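Long-range contacts in putative L-alanine-DL-glutamate epimerase (Burkholderia xenovorans, PDB 3SN0), which binds magnesium and dicarboxylates such as fumarate and is probably a racemase or epimerase of the mandelate racemase/muconate lactonizing enzyme family: residues P120-H125 against L339-T344; I162-F167 against I216-N221; Y249-L254 against F277-D282; V288-T293 against A316-Y321. All blocks are in the same frame, centred on the assembly; numbering follows the deposited sequence.

Interaction 1 (P120-H125 against L339-T344). With FUM (fumaric acid), chain C.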
# COMPACT_ATOMS: atom_id res chain seq x y z
N PRO A 120 -37.36 -12.49 5.41
CA PRO A 120 -37.37 -13.11 4.08
C PRO A 120 -36.32 -14.20 3.94
O PRO A 120 -35.21 -14.06 4.44
CB PRO A 120 -37.04 -11.95 3.14
CG PRO A 120 -37.52 -10.74 3.90
CD PRO A 120 -37.15 -11.03 5.32
N VAL A 121 -36.71 -15.30 3.29
CA VAL A 121 -35.80 -16.40 3.05
C VAL A 121 -35.57 -16.62 1.59
O VAL A 121 -36.29 -16.09 0.73
CB VAL A 121 -36.33 -17.73 3.67
CG1 VAL A 121 -36.51 -17.55 5.17
CG2 VAL A 121 -37.65 -18.16 3.01
N TYR A 122 -34.52 -17.38 1.29
CA TYR A 122 -34.45 -18.08 0.01
C TYR A 122 -34.53 -19.59 0.23
O TYR A 122 -34.08 -20.12 1.26
CB TYR A 122 -33.22 -17.70 -0.79
CG TYR A 122 -31.88 -18.11 -0.25
CD1 TYR A 122 -31.32 -19.34 -0.60
CD2 TYR A 122 -31.12 -17.25 0.53
CE1 TYR A 122 -30.06 -19.71 -0.14
CE2 TYR A 122 -29.86 -17.61 0.99
CZ TYR A 122 -29.32 -18.83 0.62
OH TYR A 122 -28.08 -19.22 1.07
N TRP A 123 -35.14 -20.27 -0.74
CA TRP A 123 -35.26 -21.72 -0.76
C TRP A 123 -33.95 -22.25 -1.33
O TRP A 123 -33.68 -22.15 -2.54
CB TRP A 123 -36.46 -22.14 -1.62
CG TRP A 123 -36.67 -23.61 -1.82
CD1 TRP A 123 -35.79 -24.62 -1.59
CD2 TRP A 123 -37.85 -24.22 -2.35
NE1 TRP A 123 -36.35 -25.83 -1.92
CE2 TRP A 123 -37.60 -25.62 -2.41
CE3 TRP A 123 -39.08 -23.73 -2.80
CZ2 TRP A 123 -38.55 -26.53 -2.88
CZ3 TRP A 123 -40.03 -24.65 -3.26
CH2 TRP A 123 -39.76 -26.03 -3.29
N SER A 124 -33.15 -22.80 -0.44
CA SER A 124 -31.80 -23.24 -0.77
C SER A 124 -31.80 -24.63 -1.36
O SER A 124 -32.77 -25.37 -1.26
CB SER A 124 -30.94 -23.17 0.50
OG SER A 124 -29.58 -23.23 0.16
N HIS A 125 -30.67 -25.02 -1.96
CA HIS A 125 -30.53 -26.35 -2.55
C HIS A 125 -31.74 -26.70 -3.42
O HIS A 125 -32.35 -27.75 -3.28
CB HIS A 125 -30.27 -27.38 -1.46
CG HIS A 125 -29.10 -27.02 -0.60
ND1 HIS A 125 -29.25 -26.40 0.63
CD2 HIS A 125 -27.77 -27.09 -0.83
CE1 HIS A 125 -28.05 -26.14 1.13
NE2 HIS A 125 -27.14 -26.55 0.27
N LEU A 339 -28.99 -7.45 7.93
CA LEU A 339 -29.35 -8.79 7.47
C LEU A 339 -29.73 -8.75 6.00
O LEU A 339 -30.70 -8.11 5.62
CB LEU A 339 -30.52 -9.35 8.28
CG LEU A 339 -31.00 -10.77 7.96
CD1 LEU A 339 -30.03 -11.78 8.55
CD2 LEU A 339 -32.43 -10.97 8.50
N ARG A 340 -28.98 -9.48 5.17
CA ARG A 340 -29.27 -9.55 3.76
C ARG A 340 -30.52 -10.34 3.43
O ARG A 340 -31.35 -9.89 2.64
CB ARG A 340 -28.10 -10.20 3.00
CG ARG A 340 -28.32 -10.22 1.48
CD ARG A 340 -28.31 -8.81 0.95
NE ARG A 340 -28.73 -8.69 -0.44
CZ ARG A 340 -29.99 -8.55 -0.87
NH1 ARG A 340 -31.03 -8.57 -0.02
NH2 ARG A 340 -30.21 -8.39 -2.17
N ILE A 341 -30.61 -11.53 4.02
CA ILE A 341 -31.61 -12.55 3.70
C ILE A 341 -31.27 -13.76 4.59
O ILE A 341 -30.16 -13.82 5.16
CB ILE A 341 -31.59 -12.93 2.20
CG1 ILE A 341 -32.82 -13.74 1.82
CG2 ILE A 341 -30.34 -13.72 1.84
CD1 ILE A 341 -33.09 -13.74 0.30
N MSE A 342 -32.21 -14.71 4.74
CA MSE A 342 -31.91 -15.96 5.44
C MSE A 342 -32.11 -17.17 4.55
O MSE A 342 -33.11 -17.30 3.85
CB MSE A 342 -32.71 -16.15 6.73
CG MSE A 342 -32.39 -17.53 7.48
SE MSE A 342 -33.20 -17.33 9.16
CE MSE A 342 -33.50 -19.27 9.52
N GLU A 343 -31.11 -18.04 4.55
CA GLU A 343 -31.16 -19.31 3.85
C GLU A 343 -32.05 -20.27 4.60
O GLU A 343 -32.07 -20.29 5.83
CB GLU A 343 -29.75 -19.91 3.82
CG GLU A 343 -29.68 -21.23 3.09
CD GLU A 343 -28.31 -21.87 3.12
OE1 GLU A 343 -27.44 -21.46 3.92
OE2 GLU A 343 -28.12 -22.79 2.32
N THR A 344 -32.78 -21.08 3.86
CA THR A 344 -33.41 -22.22 4.49
C THR A 344 -33.69 -23.28 3.44
O THR A 344 -33.89 -22.95 2.27
CB THR A 344 -34.71 -21.82 5.22
OG1 THR A 344 -35.03 -22.83 6.18
CG2 THR A 344 -35.86 -21.68 4.24
OXT FUM C . -21.86 -29.56 -3.15
C FUM C . -22.08 -29.67 -1.91
O FUM C . -21.72 -30.69 -1.28
C4 FUM C . -22.82 -28.63 -1.15
C5 FUM C . -23.25 -27.50 -1.73
C6 FUM C . -23.97 -26.47 -0.94
O7 FUM C . -24.27 -26.72 0.26
O8 FUM C . -24.26 -25.36 -1.49
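Tyr122 and Glu343 make the tight part of this contact. CA of Glu343 lies over one face of the Tyr122 ring, 3.8 Å from its centroid, as a CH-pi contact. The ring reaches this place because CG of Tyr122 stands between its backbone N and carbonyl carbon (chi1 67°). Ile341 comes to the edge of the same ring, its CG2 3.8 Å from CD2 of Tyr122. The extended Glu343 chain runs past the phenol, its carboxylate plane 17° from that of the ring. OE2 of Glu343 then accepts from OG of Ser124 at 2.6 Å, on its anti side. OE1 accepts from the backbone N of Asn319, and the Tyr122 hydroxyl is hydrogen-bonded to Lys163. Four backbone bonds join the two strands in parallel. In this family the C-terminal domain is a (beta/alpha)7beta barrel, and this pairing of its first and last strands closes the ring. Beyond the strand, NE2 of His125 donates to O7 of the fumarate at 2.9 Å, while its ND1 is held by Asp345. Side-chain packing is looser on the face of Val121, Thr344 and Met342, a selenomethionine. CB of Val121 is 4.0 Å from CG2 of Thr344, and CG1 of Val121 4.3 Å from CB of Met342, whose selenium end packs on helix 323-335. Pro120, partly exposed, mainly offers its backbone O to N of Met342 at 3.1 Å.

Interaction 2 (I162-F167 against I216-N221). With MG (magnesium ion), chain B; FUM (fumaric acid), chain C.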
# COMPACT_ATOMS: atom_id res chain seq x y z
N ILE A 162 -34.42 -18.46 -4.83
CA ILE A 162 -34.01 -19.86 -4.80
C ILE A 162 -32.51 -19.93 -5.10
O ILE A 162 -32.00 -19.05 -5.79
CB ILE A 162 -34.80 -20.74 -5.84
CG1 ILE A 162 -34.52 -20.28 -7.27
CG2 ILE A 162 -36.30 -20.69 -5.54
CD1 ILE A 162 -35.36 -20.98 -8.35
N LYS A 163 -31.82 -20.93 -4.54
CA LYS A 163 -30.39 -21.11 -4.80
C LYS A 163 -30.07 -22.48 -5.36
O LYS A 163 -30.45 -23.51 -4.78
CB LYS A 163 -29.56 -20.87 -3.54
CG LYS A 163 -28.06 -20.75 -3.82
CD LYS A 163 -27.27 -20.21 -2.63
CE LYS A 163 -26.99 -21.27 -1.58
NZ LYS A 163 -26.46 -20.65 -0.33
N THR A 164 -29.34 -22.48 -6.47
CA THR A 164 -28.90 -23.70 -7.10
C THR A 164 -27.37 -23.80 -7.07
O THR A 164 -26.68 -22.88 -6.63
CB THR A 164 -29.44 -23.83 -8.55
OG1 THR A 164 -29.18 -25.16 -9.01
CG2 THR A 164 -28.79 -22.80 -9.53
N ASN A 165 -26.86 -24.92 -7.56
CA ASN A 165 -25.41 -25.22 -7.60
C ASN A 165 -25.06 -25.58 -9.05
O ASN A 165 -25.73 -25.10 -9.95
CB ASN A 165 -25.08 -26.34 -6.60
CG ASN A 165 -25.43 -25.97 -5.16
OD1 ASN A 165 -26.59 -26.09 -4.72
ND2 ASN A 165 -24.40 -25.55 -4.38
N ILE A 166 -24.03 -26.39 -9.30
CA ILE A 166 -23.59 -26.63 -10.67
C ILE A 166 -24.00 -28.03 -11.08
O ILE A 166 -23.69 -29.00 -10.36
CB ILE A 166 -22.07 -26.52 -10.83
CG1 ILE A 166 -21.56 -25.20 -10.24
CG2 ILE A 166 -21.67 -26.62 -12.32
CD1 ILE A 166 -20.02 -25.16 -10.05
N PHE A 167 -24.66 -28.14 -12.24
CA PHE A 167 -25.17 -29.43 -12.74
C PHE A 167 -24.82 -29.66 -14.18
O PHE A 167 -24.84 -28.74 -14.99
CB PHE A 167 -26.68 -29.52 -12.53
CG PHE A 167 -27.05 -29.64 -11.10
CD1 PHE A 167 -26.97 -30.87 -10.48
CD2 PHE A 167 -27.38 -28.53 -10.35
CE1 PHE A 167 -27.26 -30.99 -9.16
CE2 PHE A 167 -27.65 -28.66 -9.01
CZ PHE A 167 -27.59 -29.89 -8.43
N ILE A 216 -32.78 -15.58 -8.45
CA ILE A 216 -31.97 -16.79 -8.57
C ILE A 216 -30.57 -16.53 -8.04
O ILE A 216 -29.90 -15.58 -8.45
CB ILE A 216 -31.92 -17.27 -10.03
CG1 ILE A 216 -33.30 -17.75 -10.47
CG2 ILE A 216 -30.88 -18.37 -10.18
CD1 ILE A 216 -33.40 -18.21 -11.92
N LEU A 217 -30.17 -17.35 -7.06
CA LEU A 217 -28.83 -17.34 -6.50
C LEU A 217 -28.06 -18.53 -7.07
O LEU A 217 -28.62 -19.62 -7.24
CB LEU A 217 -28.88 -17.45 -4.98
CG LEU A 217 -29.50 -16.30 -4.17
CD1 LEU A 217 -31.02 -16.10 -4.45
CD2 LEU A 217 -29.27 -16.58 -2.72
N LEU A 218 -26.78 -18.34 -7.32
CA LEU A 218 -25.92 -19.41 -7.86
C LEU A 218 -24.76 -19.65 -6.90
O LEU A 218 -23.98 -18.75 -6.65
CB LEU A 218 -25.37 -19.03 -9.22
CG LEU A 218 -24.39 -20.00 -9.89
CD1 LEU A 218 -25.00 -21.41 -10.05
CD2 LEU A 218 -23.90 -19.43 -11.23
N ASP A 219 -24.65 -20.87 -6.37
CA ASP A 219 -23.56 -21.21 -5.47
C ASP A 219 -22.55 -22.08 -6.22
O ASP A 219 -22.87 -23.17 -6.67
CB ASP A 219 -24.10 -21.94 -4.24
CG ASP A 219 -23.14 -21.92 -3.07
OD1 ASP A 219 -21.91 -21.80 -3.30
OD2 ASP A 219 -23.62 -22.05 -1.92
N LEU A 220 -21.33 -21.59 -6.31
CA LEU A 220 -20.23 -22.29 -6.97
C LEU A 220 -19.30 -22.99 -5.96
O LEU A 220 -18.37 -23.68 -6.36
CB LEU A 220 -19.45 -21.31 -7.84
CG LEU A 220 -20.25 -20.55 -8.91
CD1 LEU A 220 -19.35 -19.54 -9.62
CD2 LEU A 220 -20.89 -21.50 -9.90
N ASN A 221 -19.59 -22.83 -4.67
CA ASN A 221 -18.78 -23.39 -3.60
C ASN A 221 -17.26 -23.21 -3.86
O ASN A 221 -16.82 -22.10 -4.20
CB ASN A 221 -19.19 -24.85 -3.33
CG ASN A 221 -20.66 -25.00 -3.03
OD1 ASN A 221 -21.47 -25.24 -3.93
ND2 ASN A 221 -21.02 -24.83 -1.76
MG MG B . -22.68 -21.68 0.03
OXT FUM C . -21.86 -29.56 -3.15
C FUM C . -22.08 -29.67 -1.91
O FUM C . -21.72 -30.69 -1.28
C4 FUM C . -22.82 -28.63 -1.15
C5 FUM C . -23.25 -27.50 -1.73
C6 FUM C . -23.97 -26.47 -0.94
O7 FUM C . -24.27 -26.72 0.26
O8 FUM C . -24.26 -25.36 -1.49
O HOH W 1 -20.92 -21.62 -0.90
O HOH W 2 -22.81 -23.65 0.35
O HOH W 3 -24.66 -21.58 0.96
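The side-chain amides of Asn165 and Asn221 lie nearly in one plane, 8° apart. ND2 of Asn165 donates in that plane to a lone pair of OD1 of Asn221, at 3.0 Å. The same ND2 of Asn165 also donates to O8 of the fumarate at 2.9 Å, so this one amide nitrogen grips both the neighbouring amide and the ligand. ND2 of Asn221 adds a weak bond to O8 of the fumarate at 3.3 Å. OD1 of Asn165 is turned to Thr128. The third flat group is the carboxylate of Asp219. Its OD1 is met on the anti side by N of Asn221, which makes an Asx turn, and also accepts from a water on the metal. OD2 of Asp219 binds the magnesium at 2.2 Å. Glu245, Glu269 and three waters complete the metal shell. One of those waters donates to O8 of the fumarate, so metal and ligand are linked through it. In one of its two conformers, Lys163 packs CG against CB of Leu217 at 3.6 Å. A bend at chi3 (79°) places its NZ beside Asp219 and the magnesium, where it forms a salt bridge with Glu245 and has Tyr122 as second partner. Three backbone bonds hold the strands parallel. Lys163 stands on the strand before Asp219, next to the metal site. Asp219, Glu245 and Glu269 at successive strand ends form the metal site characteristic of the enolase superfamily barrel.

Interaction 3 (Y249-L254 against F277-D282)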
# COMPACT_ATOMS: atom_id res chain seq x y z
N TYR A 249 -10.15 -19.43 0.00
CA TYR A 249 -9.20 -19.10 1.03
C TYR A 249 -8.13 -18.11 0.56
O TYR A 249 -7.09 -17.95 1.20
CB TYR A 249 -8.59 -20.36 1.61
CG TYR A 249 -9.58 -21.24 2.35
CD1 TYR A 249 -10.46 -20.69 3.30
CD2 TYR A 249 -9.66 -22.60 2.12
CE1 TYR A 249 -11.35 -21.50 4.01
CE2 TYR A 249 -10.56 -23.41 2.82
CZ TYR A 249 -11.40 -22.85 3.76
OH TYR A 249 -12.29 -23.64 4.47
N SER A 250 -8.42 -17.41 -0.53
CA SER A 250 -7.53 -16.37 -1.05
C SER A 250 -8.27 -15.04 -1.11
O SER A 250 -9.02 -14.78 -2.04
CB SER A 250 -7.03 -16.72 -2.45
OG SER A 250 -6.27 -15.63 -2.96
N PRO A 251 -8.11 -14.21 -0.08
CA PRO A 251 -8.84 -12.95 -0.09
C PRO A 251 -8.46 -12.09 -1.30
O PRO A 251 -9.32 -11.45 -1.88
CB PRO A 251 -8.42 -12.26 1.22
CG PRO A 251 -7.78 -13.31 2.07
CD PRO A 251 -7.45 -14.50 1.21
N GLN A 252 -7.18 -12.12 -1.70
CA GLN A 252 -6.76 -11.35 -2.88
C GLN A 252 -7.36 -11.92 -4.16
O GLN A 252 -7.77 -11.17 -5.04
CB GLN A 252 -5.23 -11.26 -2.97
CG GLN A 252 -4.63 -10.27 -1.99
CD GLN A 252 -5.17 -8.86 -2.20
OE1 GLN A 252 -5.19 -8.36 -3.32
NE2 GLN A 252 -5.61 -8.21 -1.11
N GLY A 253 -7.44 -13.24 -4.26
CA GLY A 253 -8.04 -13.89 -5.44
C GLY A 253 -9.54 -13.64 -5.52
O GLY A 253 -10.05 -13.28 -6.59
N LEU A 254 -10.25 -13.80 -4.40
CA LEU A 254 -11.69 -13.51 -4.40
C LEU A 254 -11.95 -12.03 -4.72
O LEU A 254 -12.84 -11.71 -5.50
CB LEU A 254 -12.34 -13.91 -3.08
CG LEU A 254 -13.86 -13.75 -3.00
CD1 LEU A 254 -14.56 -14.61 -4.07
CD2 LEU A 254 -14.38 -14.11 -1.61
N PHE A 277 -12.66 -13.25 8.87
CA PHE A 277 -13.45 -12.44 7.93
C PHE A 277 -12.64 -11.22 7.51
O PHE A 277 -12.78 -10.72 6.39
CB PHE A 277 -14.78 -11.99 8.59
CG PHE A 277 -15.87 -13.05 8.56
CD1 PHE A 277 -16.93 -12.95 7.67
CD2 PHE A 277 -15.83 -14.12 9.41
CE1 PHE A 277 -17.93 -13.90 7.64
CE2 PHE A 277 -16.82 -15.10 9.39
CZ PHE A 277 -17.88 -14.98 8.50
N LYS A 278 -11.81 -10.72 8.42
CA LYS A 278 -11.12 -9.44 8.23
C LYS A 278 -10.34 -9.29 6.92
O LYS A 278 -10.49 -8.29 6.23
CB LYS A 278 -10.21 -9.14 9.44
CG LYS A 278 -9.46 -7.80 9.39
CD LYS A 278 -8.69 -7.55 10.70
CE LYS A 278 -7.41 -6.77 10.49
NZ LYS A 278 -7.65 -5.46 9.78
N PRO A 279 -9.49 -10.28 6.57
CA PRO A 279 -8.75 -10.08 5.33
C PRO A 279 -9.64 -9.94 4.09
O PRO A 279 -9.29 -9.21 3.17
CB PRO A 279 -7.83 -11.31 5.23
CG PRO A 279 -8.12 -12.15 6.38
CD PRO A 279 -9.08 -11.48 7.31
N PHE A 280 -10.79 -10.59 4.11
CA PHE A 280 -11.74 -10.50 3.01
C PHE A 280 -12.40 -9.13 2.99
O PHE A 280 -12.52 -8.52 1.93
CB PHE A 280 -12.80 -11.59 3.12
CG PHE A 280 -12.25 -12.95 2.91
CD1 PHE A 280 -12.16 -13.48 1.63
CD2 PHE A 280 -11.77 -13.70 3.98
CE1 PHE A 280 -11.62 -14.75 1.42
CE2 PHE A 280 -11.24 -14.96 3.79
CZ PHE A 280 -11.16 -15.49 2.49
N PHE A 281 -12.80 -8.60 4.14
CA PHE A 281 -13.40 -7.28 4.12
C PHE A 281 -12.36 -6.22 3.75
O PHE A 281 -12.66 -5.31 2.96
CB PHE A 281 -14.07 -6.95 5.46
CG PHE A 281 -15.23 -7.85 5.83
CD1 PHE A 281 -15.72 -8.83 4.98
CD2 PHE A 281 -15.88 -7.67 7.05
CE1 PHE A 281 -16.78 -9.62 5.34
CE2 PHE A 281 -16.94 -8.48 7.42
CZ PHE A 281 -17.41 -9.44 6.56
N ASP A 282 -11.15 -6.33 4.30
CA ASP A 282 -10.08 -5.37 3.98
C ASP A 282 -9.78 -5.34 2.48
O ASP A 282 -9.40 -4.29 1.94
CB ASP A 282 -8.79 -5.70 4.72
CG ASP A 282 -8.89 -5.45 6.22
OD1 ASP A 282 -9.86 -4.81 6.69
OD2 ASP A 282 -7.99 -5.92 6.94
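CG of Phe280 is anti to its carbonyl carbon (chi1 -67°), which swings the ring across to Pro251 on the neighbouring helix. Leu254 has CG anti to its backbone N (chi1 -176°) and brings CD2 to the same ring. Pro251 covers one face: its CG stands over the ring centre, 4.1 Å from the centroid of Phe280, as a CH-pi contact. CD2 of Leu254 touches CD1 of Phe280 at 4.0 Å, the two side chains meeting at about a right angle. At the ring edge lies CA of Tyr249. Pro279 adds a further apolar touch, with its CB 3.7 Å from CG of Pro251. No hydrogen bond crosses the contact. The helices, 251-259 and 273-282, are consecutive outer helices of the barrel domain, with strand 265-267 between them in the chain. The first starts right here. Ser250 is its N-cap, and OG of Ser250 accepts from N of Gly253 at 3.0 Å. The second is kinked at Pro279, which has no N-H to give to the preceding turn. Across the kink, NZ of Lys278 and OD2 of Asp282 form a salt bridge of 2.9 Å. At the subunit interface, the hydroxyl of Tyr249 bonds to the carbonyl of Arg77 of a neighbouring subunit, while Pro279 lies on the exposed side. Tyr249 also belongs to a magnesium site seen for this protein, with Thr270 and Pro78; the Pro78 that packs on Tyr249 is that of the neighbouring subunit.

Interaction 4 (V288-T293 against A316-Y321)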
# COMPACT_ATOMS: atom_id res chain seq x y z
N VAL A 288 -21.75 -9.64 -0.01
CA VAL A 288 -22.50 -10.25 1.08
C VAL A 288 -21.61 -11.25 1.81
O VAL A 288 -20.90 -12.04 1.17
CB VAL A 288 -23.76 -10.97 0.56
CG1 VAL A 288 -24.52 -11.66 1.71
CG2 VAL A 288 -24.67 -9.99 -0.19
N ALA A 289 -21.64 -11.20 3.14
CA ALA A 289 -20.93 -12.16 3.98
C ALA A 289 -21.89 -13.19 4.57
O ALA A 289 -22.86 -12.84 5.27
CB ALA A 289 -20.17 -11.44 5.08
N ILE A 290 -21.64 -14.45 4.25
CA ILE A 290 -22.36 -15.56 4.85
C ILE A 290 -21.70 -15.89 6.19
O ILE A 290 -20.48 -16.07 6.26
CB ILE A 290 -22.33 -16.82 3.95
CG1 ILE A 290 -22.84 -16.50 2.54
CG2 ILE A 290 -23.17 -17.95 4.57
CD1 ILE A 290 -24.21 -15.82 2.52
N VAL A 291 -22.50 -15.94 7.27
CA VAL A 291 -21.98 -16.23 8.61
C VAL A 291 -22.59 -17.54 9.07
O VAL A 291 -23.81 -17.67 9.12
CB VAL A 291 -22.31 -15.13 9.61
CG1 VAL A 291 -21.73 -15.48 10.99
CG2 VAL A 291 -21.72 -13.77 9.13
N ASP A 292 -21.75 -18.54 9.35
CA ASP A 292 -22.28 -19.80 9.90
C ASP A 292 -22.29 -19.70 11.42
O ASP A 292 -21.27 -19.85 12.08
CB ASP A 292 -21.50 -21.02 9.39
CG ASP A 292 -22.24 -22.31 9.67
OD1 ASP A 292 -22.31 -23.19 8.77
OD2 ASP A 292 -22.81 -22.41 10.77
N THR A 293 -23.46 -19.38 11.96
CA THR A 293 -23.63 -19.23 13.38
C THR A 293 -23.73 -20.58 14.10
O THR A 293 -23.53 -20.65 15.31
CB THR A 293 -24.90 -18.38 13.73
OG1 THR A 293 -26.05 -19.22 13.74
CG2 THR A 293 -25.10 -17.24 12.74
N ALA A 316 -25.74 -12.95 5.80
CA ALA A 316 -26.78 -13.98 5.73
C ALA A 316 -26.37 -15.22 6.51
O ALA A 316 -25.26 -15.72 6.33
CB ALA A 316 -27.07 -14.36 4.27
N PRO A 317 -27.25 -15.75 7.36
CA PRO A 317 -26.91 -16.99 8.05
C PRO A 317 -26.82 -18.20 7.13
O PRO A 317 -27.57 -18.30 6.16
CB PRO A 317 -28.05 -17.19 9.04
CG PRO A 317 -29.04 -16.21 8.73
CD PRO A 317 -28.53 -15.19 7.83
N HIS A 318 -25.89 -19.10 7.46
CA HIS A 318 -25.73 -20.36 6.77
C HIS A 318 -26.69 -21.35 7.45
O HIS A 318 -26.53 -21.65 8.62
CB HIS A 318 -24.29 -20.82 6.92
CG HIS A 318 -23.86 -21.84 5.91
ND1 HIS A 318 -22.75 -22.64 6.11
CD2 HIS A 318 -24.31 -22.12 4.67
CE1 HIS A 318 -22.57 -23.41 5.05
NE2 HIS A 318 -23.49 -23.10 4.15
N ASN A 319 -27.69 -21.82 6.73
CA ASN A 319 -28.76 -22.59 7.34
C ASN A 319 -29.30 -23.64 6.39
O ASN A 319 -30.16 -23.34 5.56
CB ASN A 319 -29.89 -21.65 7.76
CG ASN A 319 -30.98 -22.37 8.51
OD1 ASN A 319 -30.71 -23.03 9.50
ND2 ASN A 319 -32.24 -22.25 8.04
N PHE A 320 -28.84 -24.88 6.56
CA PHE A 320 -29.20 -25.98 5.65
C PHE A 320 -29.19 -27.32 6.39
O PHE A 320 -28.80 -28.35 5.84
CB PHE A 320 -28.26 -26.01 4.43
CG PHE A 320 -26.82 -26.34 4.75
CD1 PHE A 320 -26.23 -27.50 4.26
CD2 PHE A 320 -26.04 -25.44 5.46
CE1 PHE A 320 -24.88 -27.79 4.55
CE2 PHE A 320 -24.71 -25.74 5.76
CZ PHE A 320 -24.14 -26.90 5.31
N TYR A 321 -29.62 -27.27 7.64
CA TYR A 321 -29.63 -28.45 8.50
C TYR A 321 -31.07 -28.71 8.98
O TYR A 321 -32.02 -28.50 8.22
CB TYR A 321 -28.68 -28.23 9.66
CG TYR A 321 -27.33 -27.55 9.36
CD1 TYR A 321 -26.23 -28.29 8.93
CD2 TYR A 321 -27.16 -26.16 9.57
CE1 TYR A 321 -24.98 -27.67 8.69
CE2 TYR A 321 -25.92 -25.52 9.33
CZ TYR A 321 -24.83 -26.29 8.91
OH TYR A 321 -23.59 -25.67 8.69
O HOH W 4 -25.77 -20.12 10.52
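Asp292 and His318 meet with their flat groups almost upright to each other, the carboxylate and ring planes 86° apart. ND1 of His318 donates to OD1 of Asp292 at 2.8 Å, coming from above the carboxylate plane in a bent bond (139° at H). Tyr321 approaches Asp292 from the opposite direction, and its hydroxyl donates to the syn lone pair of the same OD1 of Asp292, also at 2.8 Å. One oxygen thus takes two donors, and their different approaches fix how the carboxylate is turned. Its other oxygen, OD2, caps the helix that follows by accepting from N of Trp295. The histidine is placed by CG anti to its backbone N (chi1 -161°), which brings ND1 of the ring up to Asp292. Phe320 lies over one face of the His318 ring, offset toward the rim, and Tyr321 in turn lies over a face of Phe320. On the side of Ile290, one of two conformers puts CG2 3.9 Å from CB of His318 and CD1 3.7 Å from CB of Ala316. The backbones pair in parallel just before these groups in the chain. N of Ala316 donates to O of Ala289, N of Val291 to O of Ala316, and N of His318 to O of Val291, the last at 3.0 Å. His318 also touches Glu269, a magnesium ligand, and its side chain is about 5 Å from the fumarate between nearest atoms. A histidine-carboxylate hydrogen bond across the ends of the sixth and seventh barrel strands is known from mandelate racemase, and the pair here is consistent with that family site.

All four contacts belong to the barrel domain. Interaction 1 joins its first and last strands and so encloses the other three along the chain. Interactions 2, 3 and 4 follow one another in series inside that loop. Interactions 2 and 4 lie in the same sheet, with centres about 15 Å apart, on different sides of the bound magnesium and fumarate. Interaction 1 touches both, through Tyr122 with Lys163 and through Glu343 with Asn319, so it connects the two, which do not touch each other, beside the site. Interaction 3 lies in the outer helical layer, about 17 Å from interaction 4 between centres. Phe277 and Phe281 of helix 273-282 pack on strand 288-291 and connect the two layers.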